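Long-range contact in bartonella effector protein (Bep) substrate of VirB T4SS (Bartonella rochalimae ATCC BAA-1498, PDB 4YK1), which is translocated by the VirB type IV secretion system and probably AMPylates host proteins as a full-length effector, this chain being its BID domain: residues A[76-87]-A[99-110]. Numbering follows the deposited sequence.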
ATOM      1  N   ILE A  76      -0.594  -8.510 -11.494  1.00 20.94           N
ATOM      2  CA  ILE A  76       0.155  -7.643 -12.402  1.00 22.45           C
ATOM      3  C   ILE A  76       1.218  -8.442 -13.123  1.00 26.72           C
ATOM      4  O   ILE A  76       1.405  -8.313 -14.323  1.00 25.06           O
ATOM      5  CB  ILE A  76       0.797  -6.466 -11.655  1.00 23.44           C
ATOM      6  CG1 ILE A  76      -0.272  -5.491 -11.172  1.00 24.36           C
ATOM      7  CG2 ILE A  76       1.856  -5.752 -12.547  1.00 23.34           C
ATOM      8  CD1 ILE A  76       0.302  -4.425 -10.219  1.00 25.06           C
ATOM      9  N   ILE A  77       1.918  -9.290 -12.394  1.00 20.67           N
ATOM     10  CA  ILE A  77       2.977 -10.036 -13.028  1.00 22.10           C
ATOM     11  C   ILE A  77       2.372 -11.173 -13.862  1.00 24.42           C
ATOM     12  O   ILE A  77       2.924 -11.518 -14.910  1.00 26.41           O
ATOM     13  CB  ILE A  77       4.014 -10.508 -11.984  1.00 30.62           C
ATOM     14  CG1 ILE A  77       5.348 -10.808 -12.656  1.00 45.24           C
ATOM     15  CG2 ILE A  77       3.522 -11.690 -11.205  1.00 38.51           C
ATOM     16  CD1 ILE A  77       6.532 -10.321 -11.864  1.00 40.42           C
ATOM     17  N   ASN A  78       1.224 -11.713 -13.453  1.00 23.22           N
ATOM     18  CA  ASN A  78       0.553 -12.748 -14.254  1.00 26.65           C
ATOM     19  C   ASN A  78       0.186 -12.201 -15.639  1.00 29.59           C
ATOM     20  O   ASN A  78       0.284 -12.909 -16.624  1.00 27.09           O
ATOM     21  CB  ASN A  78      -0.736 -13.255 -13.607  1.00 22.58           C
ATOM     22  CG  ASN A  78      -0.514 -14.147 -12.418  1.00 31.85           C
ATOM     23  OD1 ASN A  78       0.569 -14.686 -12.203  1.00 28.71           O
ATOM     24  ND2 ASN A  78      -1.584 -14.351 -11.647  1.00 28.36           N
ATOM     25  N   SER A  79      -0.281 -10.953 -15.698  1.00 23.92           N
ATOM     26  CA  SER A  79      -0.639 -10.331 -16.981  1.00 24.16           C
ATOM     27  C   SER A  79      -0.733  -8.824 -16.816  1.00 20.58           C
ATOM     28  O   SER A  79      -1.774  -8.284 -16.426  1.00 22.33           O
ATOM     29  CB  SER A  79      -1.963 -10.904 -17.521  1.00 27.27           C
ATOM     30  OG  SER A  79      -2.216 -10.434 -18.845  1.00 26.55           O
ATOM     31  N   PRO A  80       0.375  -8.129 -17.088  1.00 19.27           N
ATOM     32  CA  PRO A  80       0.439  -6.682 -16.899  1.00 20.35           C
ATOM     33  C   PRO A  80      -0.670  -5.951 -17.656  1.00 19.62           C
ATOM     34  O   PRO A  80      -1.199  -4.960 -17.168  1.00 20.36           O
ATOM     35  CB  PRO A  80       1.822  -6.324 -17.456  1.00 25.47           C
ATOM     36  CG  PRO A  80       2.634  -7.560 -17.178  1.00 21.60           C
ATOM     37  CD  PRO A  80       1.674  -8.697 -17.493  1.00 19.85           C
ATOM     38  N   LYS A  81      -1.048  -6.465 -18.816  1.00 21.32           N
ATOM     39  CA  LYS A  81      -2.042  -5.769 -19.625  1.00 23.94           C
ATOM     40  C   LYS A  81      -3.450  -5.870 -19.035  1.00 26.76           C
ATOM     41  O   LYS A  81      -4.343  -5.178 -19.503  1.00 21.07           O
ATOM     42  CB  LYS A  81      -2.047  -6.307 -21.064  1.00 16.83           C
ATOM     43  CG  LYS A  81      -2.681  -7.651 -21.217  1.00 17.38           C
ATOM     44  CD  LYS A  81      -2.640  -8.077 -22.688  1.00 26.69           C
ATOM     45  CE  LYS A  81      -3.376  -9.384 -22.874  1.00 34.01           C
ATOM     46  NZ  LYS A  81      -3.349  -9.849 -24.297  1.00 38.81           N
ATOM     47  N   SER A  82      -3.662  -6.720 -18.023  1.00 20.85           N
ATOM     48  CA  SER A  82      -4.964  -6.737 -17.343  1.00 20.05           C
ATOM     49  C   SER A  82      -5.305  -5.345 -16.797  1.00 18.58           C
ATOM     50  O   SER A  82      -6.467  -4.936 -16.788  1.00 21.24           O
ATOM     51  CB  SER A  82      -4.985  -7.744 -16.188  1.00 19.65           C
ATOM     52  OG  SER A  82      -4.005  -7.444 -15.201  1.00 19.62           O
ATOM     53  N   ILE A  83      -4.286  -4.625 -16.347  1.00 23.62           N
ATOM     54  CA  ILE A  83      -4.487  -3.297 -15.735  1.00 24.72           C
ATOM     55  C   ILE A  83      -4.931  -2.275 -16.779  1.00 23.91           C
ATOM     56  O   ILE A  83      -5.794  -1.425 -16.531  1.00 26.24           O
ATOM     57  CB  ILE A  83      -3.218  -2.816 -15.038  1.00 23.49           C
ATOM     58  CG1 ILE A  83      -2.728  -3.852 -13.996  1.00 23.59           C
ATOM     59  CG2 ILE A  83      -3.438  -1.438 -14.411  1.00 27.84           C
ATOM     60  CD1 ILE A  83      -3.742  -4.223 -12.925  1.00 26.09           C
ATOM     61  N   GLY A  84      -4.306  -2.344 -17.940  1.00 22.43           N
ATOM     62  CA  GLY A  84      -4.642  -1.471 -19.040  1.00 22.72           C
ATOM     63  C   GLY A  84      -3.608  -1.716 -20.107  1.00 31.08           C
ATOM     64  O   GLY A  84      -2.691  -2.509 -19.919  1.00 25.62           O
ATOM     65  N   ARG A  85      -3.754  -1.023 -21.222  1.00 25.61           N
ATOM     66  CA  ARG A  85      -2.817  -1.102 -22.333  1.00 24.13           C
ATOM     67  C   ARG A  85      -1.440  -0.577 -21.952  1.00 27.46           C
ATOM     68  O   ARG A  85      -1.312   0.474 -21.309  1.00 24.34           O
ATOM     69  CB  ARG A  85      -3.389  -0.321 -23.519  1.00 30.91           C
ATOM     70  CG  ARG A  85      -2.565  -0.318 -24.760  1.00 45.76           C
ATOM     71  CD  ARG A  85      -3.372   0.346 -25.870  1.00 62.63           C
ATOM     72  NE  ARG A  85      -2.530   0.870 -26.938  1.00 77.46           N
ATOM     73  CZ  ARG A  85      -2.867   0.856 -28.223  1.00 91.38           C
ATOM     74  NH1 ARG A  85      -4.034   0.341 -28.599  1.00 91.81           N
ATOM     75  NH2 ARG A  85      -2.039   1.355 -29.131  1.00 98.05           N
ATOM     76  N   LEU A  86      -0.419  -1.324 -22.352  1.00 24.01           N
ATOM     77  CA  LEU A  86       0.979  -0.967 -22.099  1.00 25.10           C
ATOM     78  C   LEU A  86       1.491   0.034 -23.107  1.00 28.21           C
ATOM     79  O   LEU A  86       1.092   0.013 -24.265  1.00 24.52           O
ATOM     80  CB  LEU A  86       1.874  -2.217 -22.145  1.00 24.29           C
ATOM     81  CG  LEU A  86       2.128  -2.960 -20.840  1.00 36.69           C
ATOM     82  CD1 LEU A  86       0.825  -3.337 -20.181  1.00 26.90           C
ATOM     83  CD2 LEU A  86       3.005  -4.183 -21.106  1.00 29.79           C
ATOM     84  N   LYS A  87       2.401   0.895 -22.663  1.00 27.20           N
ATOM     85  CA  LYS A  87       2.971   1.918 -23.520  1.00 28.48           C
ATOM     86  C   LYS A  87       3.974   1.271 -24.481  1.00 32.77           C
ATOM     87  O   LYS A  87       4.714   0.357 -24.096  1.00 25.18           O
ATOM     88  CB  LYS A  87       3.635   2.988 -22.650  1.00 26.67           C
ATOM     89  CG  LYS A  87       3.695   4.371 -23.228  1.00 45.21           C
ATOM     90  CD  LYS A  87       3.911   5.365 -22.088  1.00 43.15           C
ATOM     91  CE  LYS A  87       4.336   6.720 -22.584  1.00 55.25           C
ATOM     92  NZ  LYS A  87       4.609   7.598 -21.406  1.00 69.08           N
ATOM     93  N   TYR A  99       7.729  -1.413 -25.951  1.00 20.64           N
ATOM     94  CA  TYR A  99       6.686  -2.274 -25.393  1.00 19.82           C
ATOM     95  C   TYR A  99       7.310  -3.302 -24.451  1.00 26.22           C
ATOM     96  O   TYR A  99       6.808  -3.543 -23.350  1.00 23.34           O
ATOM     97  CB  TYR A  99       5.894  -2.987 -26.503  1.00 19.95           C
ATOM     98  CG  TYR A  99       4.639  -3.671 -25.978  1.00 25.09           C
ATOM     99  CD1 TYR A  99       4.703  -4.930 -25.373  1.00 21.47           C
ATOM    100  CD2 TYR A  99       3.396  -3.050 -26.077  1.00 23.39           C
ATOM    101  CE1 TYR A  99       3.557  -5.566 -24.862  1.00 22.43           C
ATOM    102  CE2 TYR A  99       2.245  -3.670 -25.591  1.00 24.42           C
ATOM    103  CZ  TYR A  99       2.331  -4.920 -24.983  1.00 26.70           C
ATOM    104  OH  TYR A  99       1.187  -5.499 -24.491  1.00 28.75           O
ATOM    105  N   LYS A 100       8.413  -3.908 -24.877  1.00 22.24           N
ATOM    106  CA  LYS A 100       9.104  -4.880 -24.026  1.00 25.31           C
ATOM    107  C   LYS A 100       9.630  -4.245 -22.741  1.00 29.38           C
ATOM    108  O   LYS A 100       9.659  -4.892 -21.695  1.00 27.24           O
ATOM    109  CB  LYS A 100      10.250  -5.551 -24.800  1.00 27.44           C
ATOM    110  CG  LYS A 100       9.780  -6.404 -25.994  1.00 29.20           C
ATOM    111  CD  LYS A 100      10.919  -7.321 -26.462  1.00 44.25           C
ATOM    112  CE  LYS A 100      10.667  -7.919 -27.832  1.00 60.35           C
ATOM    113  NZ  LYS A 100      11.102  -7.020 -28.941  1.00 73.77           N
ATOM    114  N   ILE A 101      10.014  -2.972 -22.810  1.00 27.36           N
ATOM    115  CA  ILE A 101      10.489  -2.256 -21.629  1.00 25.21           C
ATOM    116  C   ILE A 101       9.324  -2.003 -20.672  1.00 28.21           C
ATOM    117  O   ILE A 101       9.492  -2.070 -19.455  1.00 27.48           O
ATOM    118  CB  ILE A 101      11.199  -0.941 -22.032  1.00 26.08           C
ATOM    119  CG1 ILE A 101      12.558  -1.258 -22.650  1.00 29.94           C
ATOM    120  CG2 ILE A 101      11.400  -0.006 -20.819  1.00 28.86           C
ATOM    121  CD1 ILE A 101      13.195  -0.075 -23.388  1.00 35.31           C
ATOM    122  N   SER A 102       8.145  -1.704 -21.213  1.00 24.36           N
ATOM    123  CA  SER A 102       6.941  -1.599 -20.381  1.00 23.56           C
ATOM    124  C   SER A 102       6.671  -2.927 -19.658  1.00 22.36           C
ATOM    125  O   SER A 102       6.323  -2.932 -18.478  1.00 21.97           O
ATOM    126  CB  SER A 102       5.711  -1.196 -21.215  1.00 23.18           C
ATOM    127  OG  SER A 102       5.814   0.142 -21.689  1.00 25.12           O
ATOM    128  N   GLU A 103       6.836  -4.052 -20.350  1.00 22.79           N
ATOM    129  CA  GLU A 103       6.615  -5.359 -19.708  1.00 22.83           C
ATOM    130  C   GLU A 103       7.623  -5.581 -18.585  1.00 30.40           C
ATOM    131  O   GLU A 103       7.282  -6.121 -17.541  1.00 24.92           O
ATOM    132  CB  GLU A 103       6.707  -6.504 -20.721  1.00 24.40           C
ATOM    133  CG  GLU A 103       5.545  -6.536 -21.740  1.00 25.73           C
ATOM    134  CD  GLU A 103       5.667  -7.708 -22.711  1.00 33.15           C
ATOM    135  OE1 GLU A 103       6.750  -7.866 -23.294  1.00 36.35           O
ATOM    136  OE2 GLU A 103       4.693  -8.469 -22.883  1.00 37.93           O
ATOM    137  N   GLN A 104       8.863  -5.156 -18.794  1.00 27.73           N
ATOM    138  CA  GLN A 104       9.876  -5.301 -17.758  1.00 29.04           C
ATOM    139  C   GLN A 104       9.574  -4.373 -16.590  1.00 30.65           C
ATOM    140  O   GLN A 104       9.682  -4.773 -15.435  1.00 32.31           O
ATOM    141  CB  GLN A 104      11.276  -5.030 -18.323  1.00 34.54           C
ATOM    142  CG  GLN A 104      11.819  -6.159 -19.188  1.00 50.78           C
ATOM    143  CD  GLN A 104      11.701  -7.524 -18.507  1.00 67.20           C
ATOM    144  OE1 GLN A 104      11.074  -8.443 -19.039  1.00 69.96           O
ATOM    145  NE2 GLN A 104      12.294  -7.654 -17.319  1.00 65.48           N
ATOM    146  N   ASN A 105       9.179  -3.133 -16.877  1.00 25.98           N
ATOM    147  CA  ASN A 105       8.837  -2.222 -15.795  1.00 24.86           C
ATOM    148  C   ASN A 105       7.616  -2.708 -14.989  1.00 31.66           C
ATOM    149  O   ASN A 105       7.516  -2.415 -13.804  1.00 28.22           O
ATOM    150  CB  ASN A 105       8.568  -0.810 -16.328  1.00 28.22           C
ATOM    151  CG  ASN A 105       9.836   0.007 -16.498  1.00 33.58           C
ATOM    152  OD1 ASN A 105      10.772  -0.104 -15.706  1.00 37.65           O
ATOM    153  ND2 ASN A 105       9.864   0.847 -17.525  1.00 29.71           N
ATOM    154  N   ALA A 106       6.684  -3.423 -15.627  1.00 22.34           N
ATOM    155  CA  ALA A 106       5.535  -3.976 -14.900  1.00 23.99           C
ATOM    156  C   ALA A 106       5.978  -4.942 -13.811  1.00 20.40           C
ATOM    157  O   ALA A 106       5.353  -5.002 -12.748  1.00 23.75           O
ATOM    158  CB  ALA A 106       4.561  -4.671 -15.857  1.00 24.05           C
ATOM    159  N   LYS A 107       7.048  -5.706 -14.064  1.00 20.85           N
ATOM    160  CA  LYS A 107       7.605  -6.587 -13.027  1.00 21.80           C
ATOM    161  C   LYS A 107       8.133  -5.794 -11.836  1.00 27.53           C
ATOM    162  O   LYS A 107       7.995  -6.215 -10.675  1.00 23.96           O
ATOM    163  CB  LYS A 107       8.734  -7.466 -13.587  1.00 22.78           C
ATOM    164  CG  LYS A 107       8.284  -8.391 -14.710  1.00 28.09           C
ATOM    165  CD  LYS A 107       9.374  -9.377 -15.062  1.00 34.15           C
ATOM    166  CE  LYS A 107       8.831 -10.504 -15.917  1.00 50.93           C
ATOM    167  NZ  LYS A 107       8.502 -10.012 -17.265  1.00 50.84           N
ATOM    168  N   ILE A 108       8.775  -4.667 -12.132  1.00 26.07           N
ATOM    169  CA  ILE A 108       9.297  -3.794 -11.091  1.00 25.11           C
ATOM    170  C   ILE A 108       8.121  -3.189 -10.317  1.00 21.91           C
ATOM    171  O   ILE A 108       8.152  -3.065  -9.085  1.00 21.65           O
ATOM    172  CB  ILE A 108      10.197  -2.696 -11.691  1.00 27.99           C
ATOM    173  CG1 ILE A 108      11.420  -3.332 -12.365  1.00 33.29           C
ATOM    174  CG2 ILE A 108      10.665  -1.724 -10.587  1.00 32.55           C
ATOM    175  CD1 ILE A 108      12.242  -2.346 -13.194  1.00 36.45           C
ATOM    176  N   LEU A 109       7.078  -2.819 -11.049  1.00 20.47           N
ATOM    177  CA  LEU A 109       5.876  -2.290 -10.421  1.00 23.72           C
ATOM    178  C   LEU A 109       5.234  -3.330  -9.504  1.00 25.05           C
ATOM    179  O   LEU A 109       4.831  -3.022  -8.376  1.00 20.81           O
ATOM    180  CB  LEU A 109       4.887  -1.824 -11.493  1.00 21.73           C
ATOM    181  CG  LEU A 109       3.521  -1.352 -10.976  1.00 27.63           C
ATOM    182  CD1 LEU A 109       3.641  -0.189  -9.967  1.00 25.55           C
ATOM    183  CD2 LEU A 109       2.583  -0.980 -12.143  1.00 20.95           C
ATOM    184  N   SER A 110       5.132  -4.563  -9.996  1.00 21.93           N
ATOM    185  CA  SER A 110       4.581  -5.654  -9.197  1.00 21.70           C
ATOM    186  C   SER A 110       5.358  -5.795  -7.902  1.00 25.12           C
ATOM    187  O   SER A 110       4.778  -5.888  -6.821  1.00 23.61           O
ATOM    188  CB  SER A 110       4.616  -6.980  -9.969  1.00 22.49           C
ATOM    189  OG  SER A 110       4.368  -8.075  -9.091  1.00 23.67           O
TER
HETATM  190  O   HOH W   1      -0.982  -3.815 -24.136  1.00 22.50           O
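Leu86 drops its side chain onto the first turn of 99-110, against Tyr99 and Glu103, one turn apart on the helix. Leu86 CB lies 3.8 Å from CE2 of the Tyr99 ring, while Leu86 CD2 presses on Glu103 CG at 3.5 Å, Leu86 and Glu103 crossing at about a right angle. Leucine suits this place as a compact, wholly apolar side chain: CB and CD2 both lie against the ring, and CD2 also meets the aliphatic part of the glutamate. Tyr99 swings its ring along the loop with CG anti to the backbone N (chi1 -169°), and a water joins its hydroxyl to Leu86 N. Next door, Ser102 OG donates to Lys87 O at 2.7 Å, tilted 28° out of the carbonyl plane; a small hydroxyl lets the loop come close to the helix. The same oxygen receives a CA-H contact from Tyr99.

Farther along, Pro80 rests its ring on Ala106, CB to CB 3.6 Å, a close approach that the short alanine side chain permits. Buried Ile76 offers its CG2 methyl to Ala106 O and Ser110 CB, and the longer branch of Ile77 carries CD1 across the apolar methylenes of exposed Lys107, 3.9 Å from CG. Outside these segments, Lys95 forms a salt bridge with Glu103, and Ser110 OG bonds to Ser73 O.

Within the BID domain, a four-helix bundle topped with a hook, the contact joins the end of helix 67-78 and the following loop to the early turns of long helix 97-140. Helix 32-49 supports both partners, through Tyr49 against Leu86 and Ile48 against Leu109, and the small hairpin of strands 90-91 and 94-95 connects them.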